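Local coordinates for SusD homolog (PDB 4F53), which probably binds glycans, perhaps mucin O-glycans, at the outer membrane of Bacteroides ovatus as a TPR-like SusD-family lipoprotein, at residues N272-P277 against N413-W418; F361-I366 against N381-T386; T69-R74 against D82-I87; E44-Y49 against F89-S94. One frame throughout, in Å; residues are numbered along the deposited sequence. Where two conformers were deposited one is given.

Contact 1: N272-P277 against N413-W418; sequences NAYNDP and NVTVAW
Tyr274 reaches from the end of helix 265-273 to the irregular segment 413-418, where its ring rests against Val416 and its hydroxyl meets the backbone of Val414. With CG anti to the carbonyl carbon (chi1 -55°), the ring is carried beneath the methyl CG2 of Val416, which lies 3.8 Å from the ring centroid and 21° off the normal. This is a CH-pi contact: one methyl of a branched residue presses on a pi face without needing a flat partner, and between these two side chains the nearest atoms are Tyr274 CG and Val416 CG2, 3.6 Å apart. At the far end of the ring, Tyr274 OH donates to Val414 O over 2.7 Å. The acceptor lies near the plane of the phenol, but the hydroxyl approaches from above the carbonyl plane, with a C=O...O angle of 109°, so the bond does not follow a lone pair. Val414 CG1 packs beside the same hydroxyl at 3.3 Å from Tyr274 OH. Tyrosine suits this place because its ring can be buried among valines while its hydroxyl satisfies a main-chain oxygen. Just beyond it, Asn275 takes positive phi in a Schellman motif that ends the helix and turns the chain away. Gln433 of helix 423-438 touches both Tyr274 and Val416, and Tyr382 of helix 379-383 packs on the same two residues.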
loop_
_atom_site.group_PDB
_atom_site.type_symbol
_atom_site.label_atom_id
_atom_site.label_comp_id
_atom_site.label_asym_id
_atom_site.label_seq_id
_atom_site.Cartn_x
_atom_site.Cartn_y
_atom_site.Cartn_z
ATOM N N ASN A 272 16.873 8.132 9.218
ATOM C CA ASN A 272 17.989 8.892 9.816
ATOM C C ASN A 272 18.691 8.031 10.864
ATOM O O ASN A 272 19.903 7.947 10.835
ATOM C CB ASN A 272 17.523 10.228 10.440
ATOM C CG ASN A 272 17.277 11.289 9.402
ATOM O OD1 ASN A 272 17.775 11.222 8.291
ATOM N ND2 ASN A 272 16.547 12.315 9.739
ATOM N N ALA A 273 17.926 7.321 11.738
ATOM C CA ALA A 273 18.498 6.450 12.780
ATOM C C ALA A 273 19.374 5.361 12.169
ATOM O O ALA A 273 20.386 4.988 12.758
ATOM C CB ALA A 273 17.394 5.817 13.591
ATOM N N TYR A 274 18.976 4.846 10.987
ATOM C CA TYR A 274 19.727 3.781 10.322
ATOM C C TYR A 274 20.773 4.315 9.337
ATOM O O TYR A 274 21.409 3.497 8.666
ATOM C CB TYR A 274 18.760 2.823 9.596
ATOM C CG TYR A 274 17.683 2.229 10.480
ATOM C CD1 TYR A 274 17.897 2.036 11.847
ATOM C CD2 TYR A 274 16.476 1.800 9.946
ATOM C CE1 TYR A 274 16.894 1.530 12.669
ATOM C CE2 TYR A 274 15.489 1.239 10.748
ATOM C CZ TYR A 274 15.693 1.121 12.114
ATOM O OH TYR A 274 14.713 0.544 12.896
ATOM N N ASN A 275 20.937 5.669 9.214
ATOM C CA ASN A 275 21.847 6.331 8.241
ATOM C C ASN A 275 21.624 5.695 6.876
ATOM O O ASN A 275 22.554 5.266 6.211
ATOM C CB ASN A 275 23.328 6.236 8.674
ATOM C CG ASN A 275 23.609 6.978 9.961
ATOM O OD1 ASN A 275 23.450 8.204 10.043
ATOM N ND2 ASN A 275 23.987 6.247 11.012
ATOM N N ASP A 276 20.343 5.517 6.533
ATOM C CA ASP A 276 19.918 4.826 5.334
ATOM C C ASP A 276 20.332 5.561 4.048
ATOM O O ASP A 276 19.923 6.710 3.827
ATOM C CB ASP A 276 18.410 4.610 5.392
ATOM C CG ASP A 276 17.911 3.433 4.592
ATOM O OD1 ASP A 276 18.296 3.313 3.414
ATOM O OD2 ASP A 276 17.106 2.656 5.128
ATOM N N PRO A 277 21.117 4.885 3.171
ATOM C CA PRO A 277 21.476 5.507 1.873
ATOM C C PRO A 277 20.297 5.592 0.891
ATOM O O PRO A 277 20.434 6.227 -0.145
ATOM C CB PRO A 277 22.597 4.608 1.321
ATOM C CG PRO A 277 22.419 3.327 1.976
ATOM C CD PRO A 277 21.719 3.541 3.313
ATOM N N ASN A 413 12.519 -0.131 19.707
ATOM C CA ASN A 413 13.959 -0.389 19.830
ATOM C C ASN A 413 14.476 -1.157 18.611
ATOM O O ASN A 413 15.628 -1.607 18.615
ATOM C CB ASN A 413 14.280 -1.162 21.117
ATOM C CG ASN A 413 14.806 -0.289 22.226
ATOM O OD1 ASN A 413 15.799 0.438 22.068
ATOM N ND2 ASN A 413 14.152 -0.351 23.380
ATOM N N VAL A 414 13.629 -1.273 17.553
ATOM C CA VAL A 414 13.949 -1.999 16.325
ATOM C C VAL A 414 15.138 -1.324 15.611
ATOM O O VAL A 414 15.205 -0.096 15.482
ATOM C CB VAL A 414 12.710 -2.186 15.373
ATOM C CG1 VAL A 414 12.285 -0.880 14.695
ATOM C CG2 VAL A 414 12.959 -3.273 14.329
ATOM N N THR A 415 16.084 -2.147 15.184
ATOM C CA THR A 415 17.228 -1.701 14.423
ATOM C C THR A 415 17.413 -2.678 13.249
ATOM O O THR A 415 16.558 -3.546 13.029
ATOM C CB THR A 415 18.463 -1.437 15.294
ATOM O OG1 THR A 415 19.426 -0.791 14.441
ATOM C CG2 THR A 415 19.026 -2.711 15.963
ATOM N N VAL A 416 18.477 -2.475 12.447
ATOM C CA VAL A 416 18.724 -3.234 11.228
ATOM C C VAL A 416 19.342 -4.619 11.498
ATOM O O VAL A 416 18.768 -5.617 11.048
ATOM C CB VAL A 416 19.577 -2.436 10.208
ATOM C CG1 VAL A 416 19.681 -3.188 8.880
ATOM C CG2 VAL A 416 19.007 -1.034 9.999
ATOM N N ALA A 417 20.524 -4.666 12.169
ATOM C CA ALA A 417 21.278 -5.909 12.415
ATOM C C ALA A 417 20.344 -7.017 12.932
ATOM O O ALA A 417 19.689 -6.846 13.965
ATOM C CB ALA A 417 22.435 -5.659 13.370
ATOM N N TRP A 418 20.193 -8.086 12.122
ATOM C CA TRP A 418 19.347 -9.241 12.420
ATOM C C TRP A 418 19.736 -9.854 13.775
ATOM O O TRP A 418 20.870 -10.290 13.945
ATOM C CB TRP A 418 19.482 -10.289 11.309
ATOM C CG TRP A 418 18.658 -11.507 11.577
ATOM C CD1 TRP A 418 19.073 -12.671 12.162
ATOM C CD2 TRP A 418 17.251 -11.649 11.352
ATOM N NE1 TRP A 418 18.028 -13.550 12.259
ATOM C CE2 TRP A 418 16.886 -12.944 11.794
ATOM C CE3 TRP A 418 16.253 -10.801 10.825
ATOM C CZ2 TRP A 418 15.585 -13.436 11.665
ATOM C CZ3 TRP A 418 14.949 -11.274 10.736
ATOM C CH2 TRP A 418 14.630 -12.585 11.140
#

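Contact 2: F361-I366 against N381-T386; sequences FYEEGI and NYLAST
Leu383 of helix 379-383 meets Ile366 and Glu363 of helix 358-372 through its methyl CD2. Ile366 CD1 lies 3.7 Å from Leu383 CD2, the two aliphatic chains sliding past each other in opposite directions. Glu363 adds its methylene: CG is 4.0 Å from the same Leu383 CD2, so the acid lends its aliphatic stem to the apolar patch. The other branch of Ile366, CG2, sits 3.7 Å from Tyr382 CD2, oblique to the ring, and lies near Leu383 too. Beta-branching suits this place: at chi1 -62° CG1 stands anti to the carbonyl carbon and CG2 anti to the backbone N, and the branches diverge. The carboxylate of Glu363 works further out, where a water donates to Glu363 OE2 at 2.7 Å and to Leu383 O at 2.9 Å, a polar bridge between the segments; Lys359 pairs with the same carboxylate oxygen. The hydroxyl of Tyr382 is bonded to Gln433. Behind Ile366 stand Phe342 of helix 337-349 and Gln433 of helix 423-438, so the short helix 379-383 packs back on helix 358-372 beside these two longer helices.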
loop_
_atom_site.group_PDB
_atom_site.type_symbol
_atom_site.label_atom_id
_atom_site.label_comp_id
_atom_site.label_asym_id
_atom_site.label_seq_id
_atom_site.Cartn_x
_atom_site.Cartn_y
_atom_site.Cartn_z
ATOM N N PHE A 361 16.524 -14.306 3.959
ATOM C CA PHE A 361 15.548 -13.561 3.191
ATOM C C PHE A 361 15.437 -12.107 3.644
ATOM O O PHE A 361 15.217 -11.240 2.809
ATOM C CB PHE A 361 14.186 -14.233 3.229
ATOM C CG PHE A 361 14.155 -15.502 2.412
ATOM C CD1 PHE A 361 14.494 -15.488 1.061
ATOM C CD2 PHE A 361 13.782 -16.709 2.993
ATOM C CE1 PHE A 361 14.477 -16.662 0.315
ATOM C CE2 PHE A 361 13.728 -17.877 2.230
ATOM C CZ PHE A 361 14.092 -17.850 0.903
ATOM N N TYR A 362 15.601 -11.846 4.939
ATOM C CA TYR A 362 15.627 -10.497 5.507
ATOM C C TYR A 362 16.758 -9.679 4.838
ATOM O O TYR A 362 16.514 -8.591 4.321
ATOM C CB TYR A 362 15.856 -10.594 7.028
ATOM C CG TYR A 362 16.053 -9.267 7.721
ATOM C CD1 TYR A 362 14.977 -8.416 7.962
ATOM C CD2 TYR A 362 17.306 -8.881 8.179
ATOM C CE1 TYR A 362 15.152 -7.205 8.619
ATOM C CE2 TYR A 362 17.482 -7.694 8.874
ATOM C CZ TYR A 362 16.403 -6.865 9.103
ATOM O OH TYR A 362 16.604 -5.691 9.772
ATOM N N GLU A 363 17.976 -10.243 4.819
ATOM C CA GLU A 363 19.155 -9.608 4.242
ATOM C C GLU A 363 19.037 -9.500 2.710
ATOM O O GLU A 363 19.404 -8.465 2.157
ATOM C CB GLU A 363 20.413 -10.336 4.669
ATOM C CG GLU A 363 20.572 -10.230 6.185
ATOM C CD GLU A 363 21.946 -10.522 6.749
ATOM O OE1 GLU A 363 22.680 -11.338 6.142
ATOM O OE2 GLU A 363 22.271 -9.962 7.824
ATOM N N GLU A 364 18.417 -10.500 2.059
ATOM C CA GLU A 364 18.138 -10.484 0.639
ATOM C C GLU A 364 17.122 -9.365 0.293
ATOM O O GLU A 364 17.320 -8.680 -0.709
ATOM C CB GLU A 364 17.652 -11.871 0.142
ATOM C CG GLU A 364 17.413 -11.958 -1.367
ATOM C CD GLU A 364 18.553 -11.636 -2.333
ATOM O OE1 GLU A 364 19.700 -11.447 -1.873
ATOM O OE2 GLU A 364 18.300 -11.581 -3.560
ATOM N N GLY A 365 16.100 -9.155 1.132
ATOM C CA GLY A 365 15.110 -8.099 0.925
ATOM C C GLY A 365 15.743 -6.713 0.949
ATOM O O GLY A 365 15.455 -5.872 0.094
ATOM N N ILE A 366 16.647 -6.481 1.904
ATOM C CA ILE A 366 17.408 -5.228 2.023
ATOM C C ILE A 366 18.323 -5.039 0.783
ATOM O O ILE A 366 18.311 -3.964 0.197
ATOM C CB ILE A 366 18.204 -5.176 3.362
ATOM C CG1 ILE A 366 17.218 -5.229 4.562
ATOM C CG2 ILE A 366 19.138 -3.928 3.421
ATOM C CD1 ILE A 366 17.861 -5.387 5.973
ATOM N N ASN A 381 27.548 -2.625 5.476
ATOM C CA ASN A 381 27.611 -1.758 6.660
ATOM C C ASN A 381 26.209 -1.481 7.154
ATOM O O ASN A 381 25.994 -1.420 8.356
ATOM C CB ASN A 381 28.362 -0.435 6.410
ATOM C CG ASN A 381 29.811 -0.602 6.043
ATOM O OD1 ASN A 381 30.584 -1.299 6.714
ATOM N ND2 ASN A 381 30.217 0.070 4.982
ATOM N N TYR A 382 25.254 -1.322 6.244
ATOM C CA TYR A 382 23.863 -1.078 6.613
ATOM C C TYR A 382 23.303 -2.289 7.372
ATOM O O TYR A 382 22.699 -2.107 8.429
ATOM C CB TYR A 382 23.012 -0.747 5.387
ATOM C CG TYR A 382 21.583 -0.404 5.756
ATOM C CD1 TYR A 382 21.241 0.872 6.207
ATOM C CD2 TYR A 382 20.568 -1.364 5.675
ATOM C CE1 TYR A 382 19.929 1.184 6.564
ATOM C CE2 TYR A 382 19.248 -1.053 5.999
ATOM C CZ TYR A 382 18.932 0.220 6.450
ATOM O OH TYR A 382 17.625 0.512 6.807
ATOM N N LEU A 383 23.555 -3.521 6.865
ATOM C CA LEU A 383 23.103 -4.789 7.456
ATOM C C LEU A 383 23.615 -4.991 8.893
ATOM O O LEU A 383 22.951 -5.656 9.677
ATOM C CB LEU A 383 23.537 -5.974 6.575
ATOM C CG LEU A 383 22.795 -6.135 5.219
ATOM C CD1 LEU A 383 23.436 -7.237 4.367
ATOM C CD2 LEU A 383 21.324 -6.419 5.421
ATOM N N ALA A 384 24.749 -4.389 9.247
ATOM C CA ALA A 384 25.371 -4.472 10.574
ATOM C C ALA A 384 24.968 -3.301 11.496
ATOM O O ALA A 384 25.356 -3.279 12.660
ATOM C CB ALA A 384 26.890 -4.502 10.416
ATOM N N SER A 385 24.213 -2.339 10.982
ATOM C CA SER A 385 23.778 -1.123 11.684
ATOM C C SER A 385 22.941 -1.462 12.931
ATOM O O SER A 385 22.048 -2.321 12.867
ATOM C CB SER A 385 22.997 -0.206 10.731
ATOM O OG SER A 385 22.271 0.825 11.389
ATOM N N THR A 386 23.232 -0.770 14.057
ATOM C CA THR A 386 22.503 -0.930 15.333
ATOM C C THR A 386 21.931 0.438 15.828
ATOM O O THR A 386 21.618 0.594 17.008
ATOM C CB THR A 386 23.380 -1.605 16.405
ATOM O OG1 THR A 386 24.568 -0.831 16.581
ATOM C CG2 THR A 386 23.718 -3.053 16.063
HETATM O O HOH W 1 21.238 -7.993 9.368
#

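Contact 3: T69-R74 against D82-I87; sequences TGWSGR and DDWKKI
Trp71 meets Trp84 in a T-shaped pair, the first point at which the loop 69-74 touches the start of helix 82-106. The edge of Trp84 is directed at the face of Trp71: centroids of the five-membered ring of Trp71 and the six-membered ring of Trp84 are 5.0 Å apart, with the planes at 77°. Trp84 CZ2 stands over the Trp71 indole, 3.7 Å from Trp71 CD2. Further along, the nearly fully extended backbone of Gly73 presents its carbonyl to a face of the other tryptophan, Gly73 O lying 3.9 Å from Trp84 CH2. Arg74 follows, its CA 3.6 Å from Trp84 CZ3 and its CB 3.9 Å from that same atom. The stem of Arg74 runs alongside the indole, and a bend at chi3 (-47°) helps turn the guanidinium away to Asp64, Ile309 and Gln311. Trp84 also packs on Tyr49 and Tyr75, and both tryptophans touch Leu53 of helix 44-58. No hydrogen bond joins the two segments, so the loop is held to the helix by aromatic and dispersion forces; the guanidinium has its polar partners elsewhere, and what Arg74 gives Trp84 is its backbone and aliphatic stem.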
loop_
_atom_site.group_PDB
_atom_site.type_symbol
_atom_site.label_atom_id
_atom_site.label_comp_id
_atom_site.label_asym_id
_atom_site.label_seq_id
_atom_site.Cartn_x
_atom_site.Cartn_y
_atom_site.Cartn_z
ATOM N N THR A 69 -7.645 26.539 3.374
ATOM C CA THR A 69 -8.865 26.398 4.182
ATOM C C THR A 69 -9.989 25.682 3.399
ATOM O O THR A 69 -11.073 25.486 3.946
ATOM C CB THR A 69 -9.345 27.796 4.662
ATOM O OG1 THR A 69 -9.325 28.716 3.557
ATOM C CG2 THR A 69 -8.524 28.326 5.843
ATOM N N GLY A 70 -9.710 25.304 2.151
ATOM C CA GLY A 70 -10.645 24.626 1.255
ATOM C C GLY A 70 -11.054 23.222 1.656
ATOM O O GLY A 70 -12.163 22.793 1.325
ATOM N N TRP A 71 -10.174 22.477 2.352
ATOM C CA TRP A 71 -10.524 21.133 2.815
ATOM C C TRP A 71 -11.167 21.231 4.201
ATOM O O TRP A 71 -10.596 21.858 5.096
ATOM C CB TRP A 71 -9.296 20.204 2.835
ATOM C CG TRP A 71 -8.674 19.940 1.489
ATOM C CD1 TRP A 71 -9.256 20.102 0.262
ATOM C CD2 TRP A 71 -7.383 19.348 1.248
ATOM N NE1 TRP A 71 -8.389 19.702 -0.731
ATOM C CE2 TRP A 71 -7.230 19.232 -0.154
ATOM C CE3 TRP A 71 -6.327 18.952 2.077
ATOM C CZ2 TRP A 71 -6.067 18.727 -0.737
ATOM C CZ3 TRP A 71 -5.178 18.441 1.500
ATOM C CH2 TRP A 71 -5.049 18.335 0.113
ATOM N N SER A 72 -12.383 20.669 4.363
ATOM C CA SER A 72 -13.118 20.681 5.636
ATOM C C SER A 72 -12.458 19.699 6.631
ATOM O O SER A 72 -12.441 19.932 7.844
ATOM C CB SER A 72 -14.581 20.314 5.408
ATOM O OG SER A 72 -14.705 18.982 4.924
ATOM N N GLY A 73 -11.904 18.621 6.092
ATOM C CA GLY A 73 -11.215 17.587 6.847
ATOM C C GLY A 73 -10.469 16.673 5.913
ATOM O O GLY A 73 -10.515 16.864 4.690
ATOM N N ARG A 74 -9.751 15.693 6.477
ATOM C CA ARG A 74 -8.947 14.753 5.689
ATOM C C ARG A 74 -9.051 13.336 6.246
ATOM O O ARG A 74 -9.490 13.150 7.377
ATOM C CB ARG A 74 -7.456 15.190 5.681
ATOM C CG ARG A 74 -7.174 16.635 5.239
ATOM C CD ARG A 74 -5.705 16.882 4.889
ATOM N NE ARG A 74 -4.769 16.345 5.882
ATOM C CZ ARG A 74 -4.474 16.922 7.044
ATOM N NH1 ARG A 74 -5.048 18.066 7.391
ATOM N NH2 ARG A 74 -3.602 16.360 7.867
ATOM N N ASP A 82 -18.003 13.712 2.971
ATOM C CA ASP A 82 -18.787 12.660 2.335
ATOM C C ASP A 82 -18.251 12.367 0.910
ATOM O O ASP A 82 -18.153 11.200 0.543
ATOM C CB ASP A 82 -20.281 13.031 2.318
ATOM C CG ASP A 82 -21.042 12.684 3.601
ATOM O OD1 ASP A 82 -20.540 11.841 4.394
ATOM O OD2 ASP A 82 -22.172 13.198 3.779
ATOM N N ASP A 83 -17.813 13.410 0.163
ATOM C CA ASP A 83 -17.234 13.268 -1.183
ATOM C C ASP A 83 -15.932 12.475 -1.168
ATOM O O ASP A 83 -15.721 11.660 -2.062
ATOM C CB ASP A 83 -16.988 14.640 -1.844
ATOM C CG ASP A 83 -18.226 15.513 -2.012
ATOM O OD1 ASP A 83 -19.348 14.951 -2.133
ATOM O OD2 ASP A 83 -18.071 16.760 -2.042
ATOM N N TRP A 84 -15.062 12.707 -0.169
ATOM C CA TRP A 84 -13.795 11.971 -0.031
ATOM C C TRP A 84 -14.042 10.514 0.363
ATOM O O TRP A 84 -13.253 9.638 0.012
ATOM C CB TRP A 84 -12.889 12.625 1.022
ATOM C CG TRP A 84 -12.175 13.878 0.580
ATOM C CD1 TRP A 84 -12.649 14.861 -0.244
ATOM C CD2 TRP A 84 -10.875 14.314 1.020
ATOM N NE1 TRP A 84 -11.719 15.867 -0.365
ATOM C CE2 TRP A 84 -10.628 15.566 0.412
ATOM C CE3 TRP A 84 -9.914 13.784 1.902
ATOM C CZ2 TRP A 84 -9.449 16.283 0.636
ATOM C CZ3 TRP A 84 -8.749 14.491 2.116
ATOM C CH2 TRP A 84 -8.533 15.736 1.502
ATOM N N LYS A 85 -15.110 10.258 1.124
ATOM C CA LYS A 85 -15.447 8.911 1.575
ATOM C C LYS A 85 -16.033 8.053 0.434
ATOM O O LYS A 85 -15.997 6.827 0.513
ATOM C CB LYS A 85 -16.406 8.972 2.765
ATOM C CG LYS A 85 -15.693 9.445 4.021
ATOM C CD LYS A 85 -16.493 9.230 5.278
ATOM C CE LYS A 85 -17.340 10.410 5.634
ATOM N NZ LYS A 85 -18.073 10.163 6.894
ATOM N N LYS A 86 -16.505 8.692 -0.647
ATOM C CA LYS A 86 -17.086 7.983 -1.788
ATOM C C LYS A 86 -16.004 7.441 -2.758
ATOM O O LYS A 86 -16.141 6.333 -3.279
ATOM C CB LYS A 86 -18.053 8.929 -2.520
ATOM C CG LYS A 86 -18.967 8.272 -3.521
ATOM C CD LYS A 86 -20.043 9.242 -3.993
ATOM C CE LYS A 86 -20.989 8.656 -5.025
ATOM N NZ LYS A 86 -20.384 8.596 -6.385
ATOM N N ILE A 87 -14.948 8.221 -2.990
ATOM C CA ILE A 87 -13.907 7.944 -3.969
ATOM C C ILE A 87 -13.193 6.577 -3.776
ATOM O O ILE A 87 -13.123 5.877 -4.791
ATOM C CB ILE A 87 -12.913 9.147 -4.071
ATOM C CG1 ILE A 87 -13.694 10.397 -4.520
ATOM C CG2 ILE A 87 -11.738 8.856 -5.065
ATOM C CD1 ILE A 87 -13.034 11.701 -4.208
#

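Contact 4: E44-Y49 against F89-S94; sequences ENFSQY and FNDFYS
The side chains of Phe46 and Phe92 cross at about a right angle, the edge of the first ring pointing into the face of the second. Phe46 CZ stands over the centre of the Phe92 ring, 3.7 Å from Phe92 CE1; the centroids are 4.8 Å apart and the ring planes at 67°, a T-shaped stack. Phe46 holds its CG anti to the backbone N (chi1 179°), which extends the ring straight across to helix 82-106. Asp91 slides along the same ring in the opposite direction, and its CB comes within 3.4 Å of Phe46 CE1, approaching obliquely. Its carboxylate runs back alongside the ring toward CD1 of Phe46, its plane 36° from the ring's, and accepts from a water 2.7 Å from Asp91 OD2. That water also donates, over a longer 3.3 Å, to Asn45 O, so a polar bridge runs beside the aromatic one. Ile87 packs against Phe46, Lys95 makes a cation-pi contact with its ring, and Val123, Arg126 and Val127 of helix 110-131 line Phe92. Phenylalanine suits both positions, offering a C-H edge on one side and a pi face on the other with no polar group to satisfy. Chemically, the helices 44-58 and 82-106 are joined here by an apolar ring pair, while the acid beside it probably keeps its charge solvated, with at least one water on OD2.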
loop_
_atom_site.group_PDB
_atom_site.type_symbol
_atom_site.label_atom_id
_atom_site.label_comp_id
_atom_site.label_asym_id
_atom_site.label_seq_id
_atom_site.Cartn_x
_atom_site.Cartn_y
_atom_site.Cartn_z
ATOM N N GLU A 44 -4.214 11.494 -11.688
ATOM C CA GLU A 44 -3.832 12.355 -10.571
ATOM C C GLU A 44 -4.979 12.682 -9.624
ATOM O O GLU A 44 -4.729 12.709 -8.430
ATOM C CB GLU A 44 -3.126 13.646 -11.045
ATOM C CG GLU A 44 -3.974 14.541 -11.935
ATOM C CD GLU A 44 -3.315 15.820 -12.409
ATOM O OE1 GLU A 44 -2.144 15.767 -12.848
ATOM O OE2 GLU A 44 -3.992 16.870 -12.393
ATOM N N ASN A 45 -6.209 12.885 -10.127
ATOM C CA ASN A 45 -7.353 13.223 -9.282
ATOM C C ASN A 45 -7.999 11.968 -8.670
ATOM O O ASN A 45 -9.000 12.083 -7.964
ATOM C CB ASN A 45 -8.394 14.077 -10.046
ATOM C CG ASN A 45 -8.849 13.521 -11.375
ATOM O OD1 ASN A 45 -8.051 13.297 -12.294
ATOM N ND2 ASN A 45 -10.154 13.387 -11.543
ATOM N N PHE A 46 -7.447 10.776 -8.926
ATOM C CA PHE A 46 -7.959 9.550 -8.335
ATOM C C PHE A 46 -6.894 9.061 -7.373
ATOM O O PHE A 46 -7.176 8.832 -6.198
ATOM C CB PHE A 46 -8.332 8.491 -9.387
ATOM C CG PHE A 46 -8.850 7.181 -8.818
ATOM C CD1 PHE A 46 -9.794 7.170 -7.786
ATOM C CD2 PHE A 46 -8.457 5.964 -9.364
ATOM C CE1 PHE A 46 -10.276 5.968 -7.272
ATOM C CE2 PHE A 46 -8.960 4.768 -8.863
ATOM C CZ PHE A 46 -9.862 4.781 -7.818
ATOM N N SER A 47 -5.648 9.004 -7.868
ATOM C CA SER A 47 -4.422 8.652 -7.140
ATOM C C SER A 47 -4.282 9.501 -5.876
ATOM O O SER A 47 -3.922 8.968 -4.827
ATOM C CB SER A 47 -3.196 8.867 -8.040
ATOM O OG SER A 47 -2.017 8.474 -7.362
ATOM N N GLN A 48 -4.540 10.817 -5.983
ATOM C CA GLN A 48 -4.418 11.754 -4.859
ATOM C C GLN A 48 -5.243 11.303 -3.670
ATOM O O GLN A 48 -4.759 11.370 -2.550
ATOM C CB GLN A 48 -4.816 13.184 -5.247
ATOM C CG GLN A 48 -4.317 14.157 -4.199
ATOM C CD GLN A 48 -4.527 15.597 -4.500
ATOM O OE1 GLN A 48 -5.408 15.994 -5.263
ATOM N NE2 GLN A 48 -3.721 16.402 -3.855
ATOM N N TYR A 49 -6.460 10.808 -3.905
ATOM C CA TYR A 49 -7.284 10.333 -2.817
ATOM C C TYR A 49 -6.836 8.982 -2.304
ATOM O O TYR A 49 -6.531 8.858 -1.125
ATOM C CB TYR A 49 -8.761 10.261 -3.223
ATOM C CG TYR A 49 -9.318 11.614 -3.586
ATOM C CD1 TYR A 49 -9.805 12.476 -2.604
ATOM C CD2 TYR A 49 -9.332 12.052 -4.906
ATOM C CE1 TYR A 49 -10.287 13.749 -2.928
ATOM C CE2 TYR A 49 -9.807 13.321 -5.242
ATOM C CZ TYR A 49 -10.303 14.156 -4.251
ATOM O OH TYR A 49 -10.770 15.406 -4.574
ATOM N N PHE A 89 -14.203 3.779 -2.812
ATOM C CA PHE A 89 -15.128 2.669 -2.980
ATOM C C PHE A 89 -15.703 2.705 -4.395
ATOM O O PHE A 89 -15.257 1.936 -5.247
ATOM C CB PHE A 89 -16.239 2.701 -1.907
ATOM C CG PHE A 89 -17.063 1.434 -1.766
ATOM C CD1 PHE A 89 -16.446 0.191 -1.620
ATOM C CD2 PHE A 89 -18.448 1.487 -1.729
ATOM C CE1 PHE A 89 -17.210 -0.976 -1.479
ATOM C CE2 PHE A 89 -19.207 0.322 -1.571
ATOM C CZ PHE A 89 -18.585 -0.901 -1.447
ATOM N N ASN A 90 -16.613 3.652 -4.652
ATOM C CA ASN A 90 -17.354 3.848 -5.898
ATOM C C ASN A 90 -16.483 4.041 -7.123
ATOM O O ASN A 90 -16.808 3.472 -8.157
ATOM C CB ASN A 90 -18.323 5.042 -5.792
ATOM C CG ASN A 90 -19.506 4.781 -4.888
ATOM O OD1 ASN A 90 -19.384 4.722 -3.662
ATOM N ND2 ASN A 90 -20.685 4.619 -5.475
ATOM N N ASP A 91 -15.403 4.844 -7.032
ATOM C CA ASP A 91 -14.570 5.129 -8.192
ATOM C C ASP A 91 -13.804 3.908 -8.683
ATOM O O ASP A 91 -13.602 3.804 -9.884
ATOM C CB ASP A 91 -13.637 6.320 -7.944
ATOM C CG ASP A 91 -14.322 7.680 -7.947
ATOM O OD1 ASP A 91 -15.546 7.742 -7.641
ATOM O OD2 ASP A 91 -13.644 8.680 -8.252
ATOM N N PHE A 92 -13.451 2.947 -7.819
ATOM C CA PHE A 92 -12.817 1.717 -8.308
ATOM C C PHE A 92 -13.791 0.889 -9.148
ATOM O O PHE A 92 -13.391 0.384 -10.194
ATOM C CB PHE A 92 -12.252 0.861 -7.181
ATOM C CG PHE A 92 -10.869 1.277 -6.749
ATOM C CD1 PHE A 92 -9.769 1.080 -7.584
ATOM C CD2 PHE A 92 -10.658 1.846 -5.503
ATOM C CE1 PHE A 92 -8.489 1.457 -7.179
ATOM C CE2 PHE A 92 -9.376 2.203 -5.093
ATOM C CZ PHE A 92 -8.305 2.017 -5.937
ATOM N N TYR A 93 -15.071 0.811 -8.730
ATOM C CA TYR A 93 -16.108 0.060 -9.454
ATOM C C TYR A 93 -16.447 0.726 -10.797
ATOM O O TYR A 93 -16.519 0.017 -11.795
ATOM C CB TYR A 93 -17.375 -0.133 -8.592
ATOM C CG TYR A 93 -17.189 -1.197 -7.528
ATOM C CD1 TYR A 93 -16.501 -0.919 -6.345
ATOM C CD2 TYR A 93 -17.660 -2.494 -7.722
ATOM C CE1 TYR A 93 -16.309 -1.899 -5.375
ATOM C CE2 TYR A 93 -17.472 -3.481 -6.756
ATOM C CZ TYR A 93 -16.809 -3.175 -5.581
ATOM O OH TYR A 93 -16.606 -4.147 -4.645
ATOM N N SER A 94 -16.604 2.074 -10.830
ATOM C CA SER A 94 -16.914 2.874 -12.036
ATOM C C SER A 94 -15.808 2.799 -13.078
ATOM O O SER A 94 -16.069 2.796 -14.287
ATOM C CB SER A 94 -17.099 4.349 -11.674
ATOM O OG SER A 94 -18.069 4.531 -10.659
HETATM O O HOH W 2 -11.545 10.307 -8.962
#

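Overall arrangement
The four contacts form two pairs on different sides of the molecule, with the centres of contacts 1 and 4 about 35 Å apart. Contacts 1 and 2 adjoin: Tyr382 and Val416 touch, and Tyr362 OH probably bonds to Val416 O, so helices 358-372 and 379-383 and the 413-418 loop pack against one another. Contacts 3 and 4 share helix 82-106, and Ile87 and Tyr49 link them. Contacts 1, 3 and 4 are buried and contact 2 partly buried; contact 4 lies nearest the centre of the chain, about 15 Å from it. Contacts 3 and 4 rest on T-shaped aromatic pairs; contact 1 alone has a direct hydrogen bond between its segments, and contact 2 is aliphatic with a water bridge.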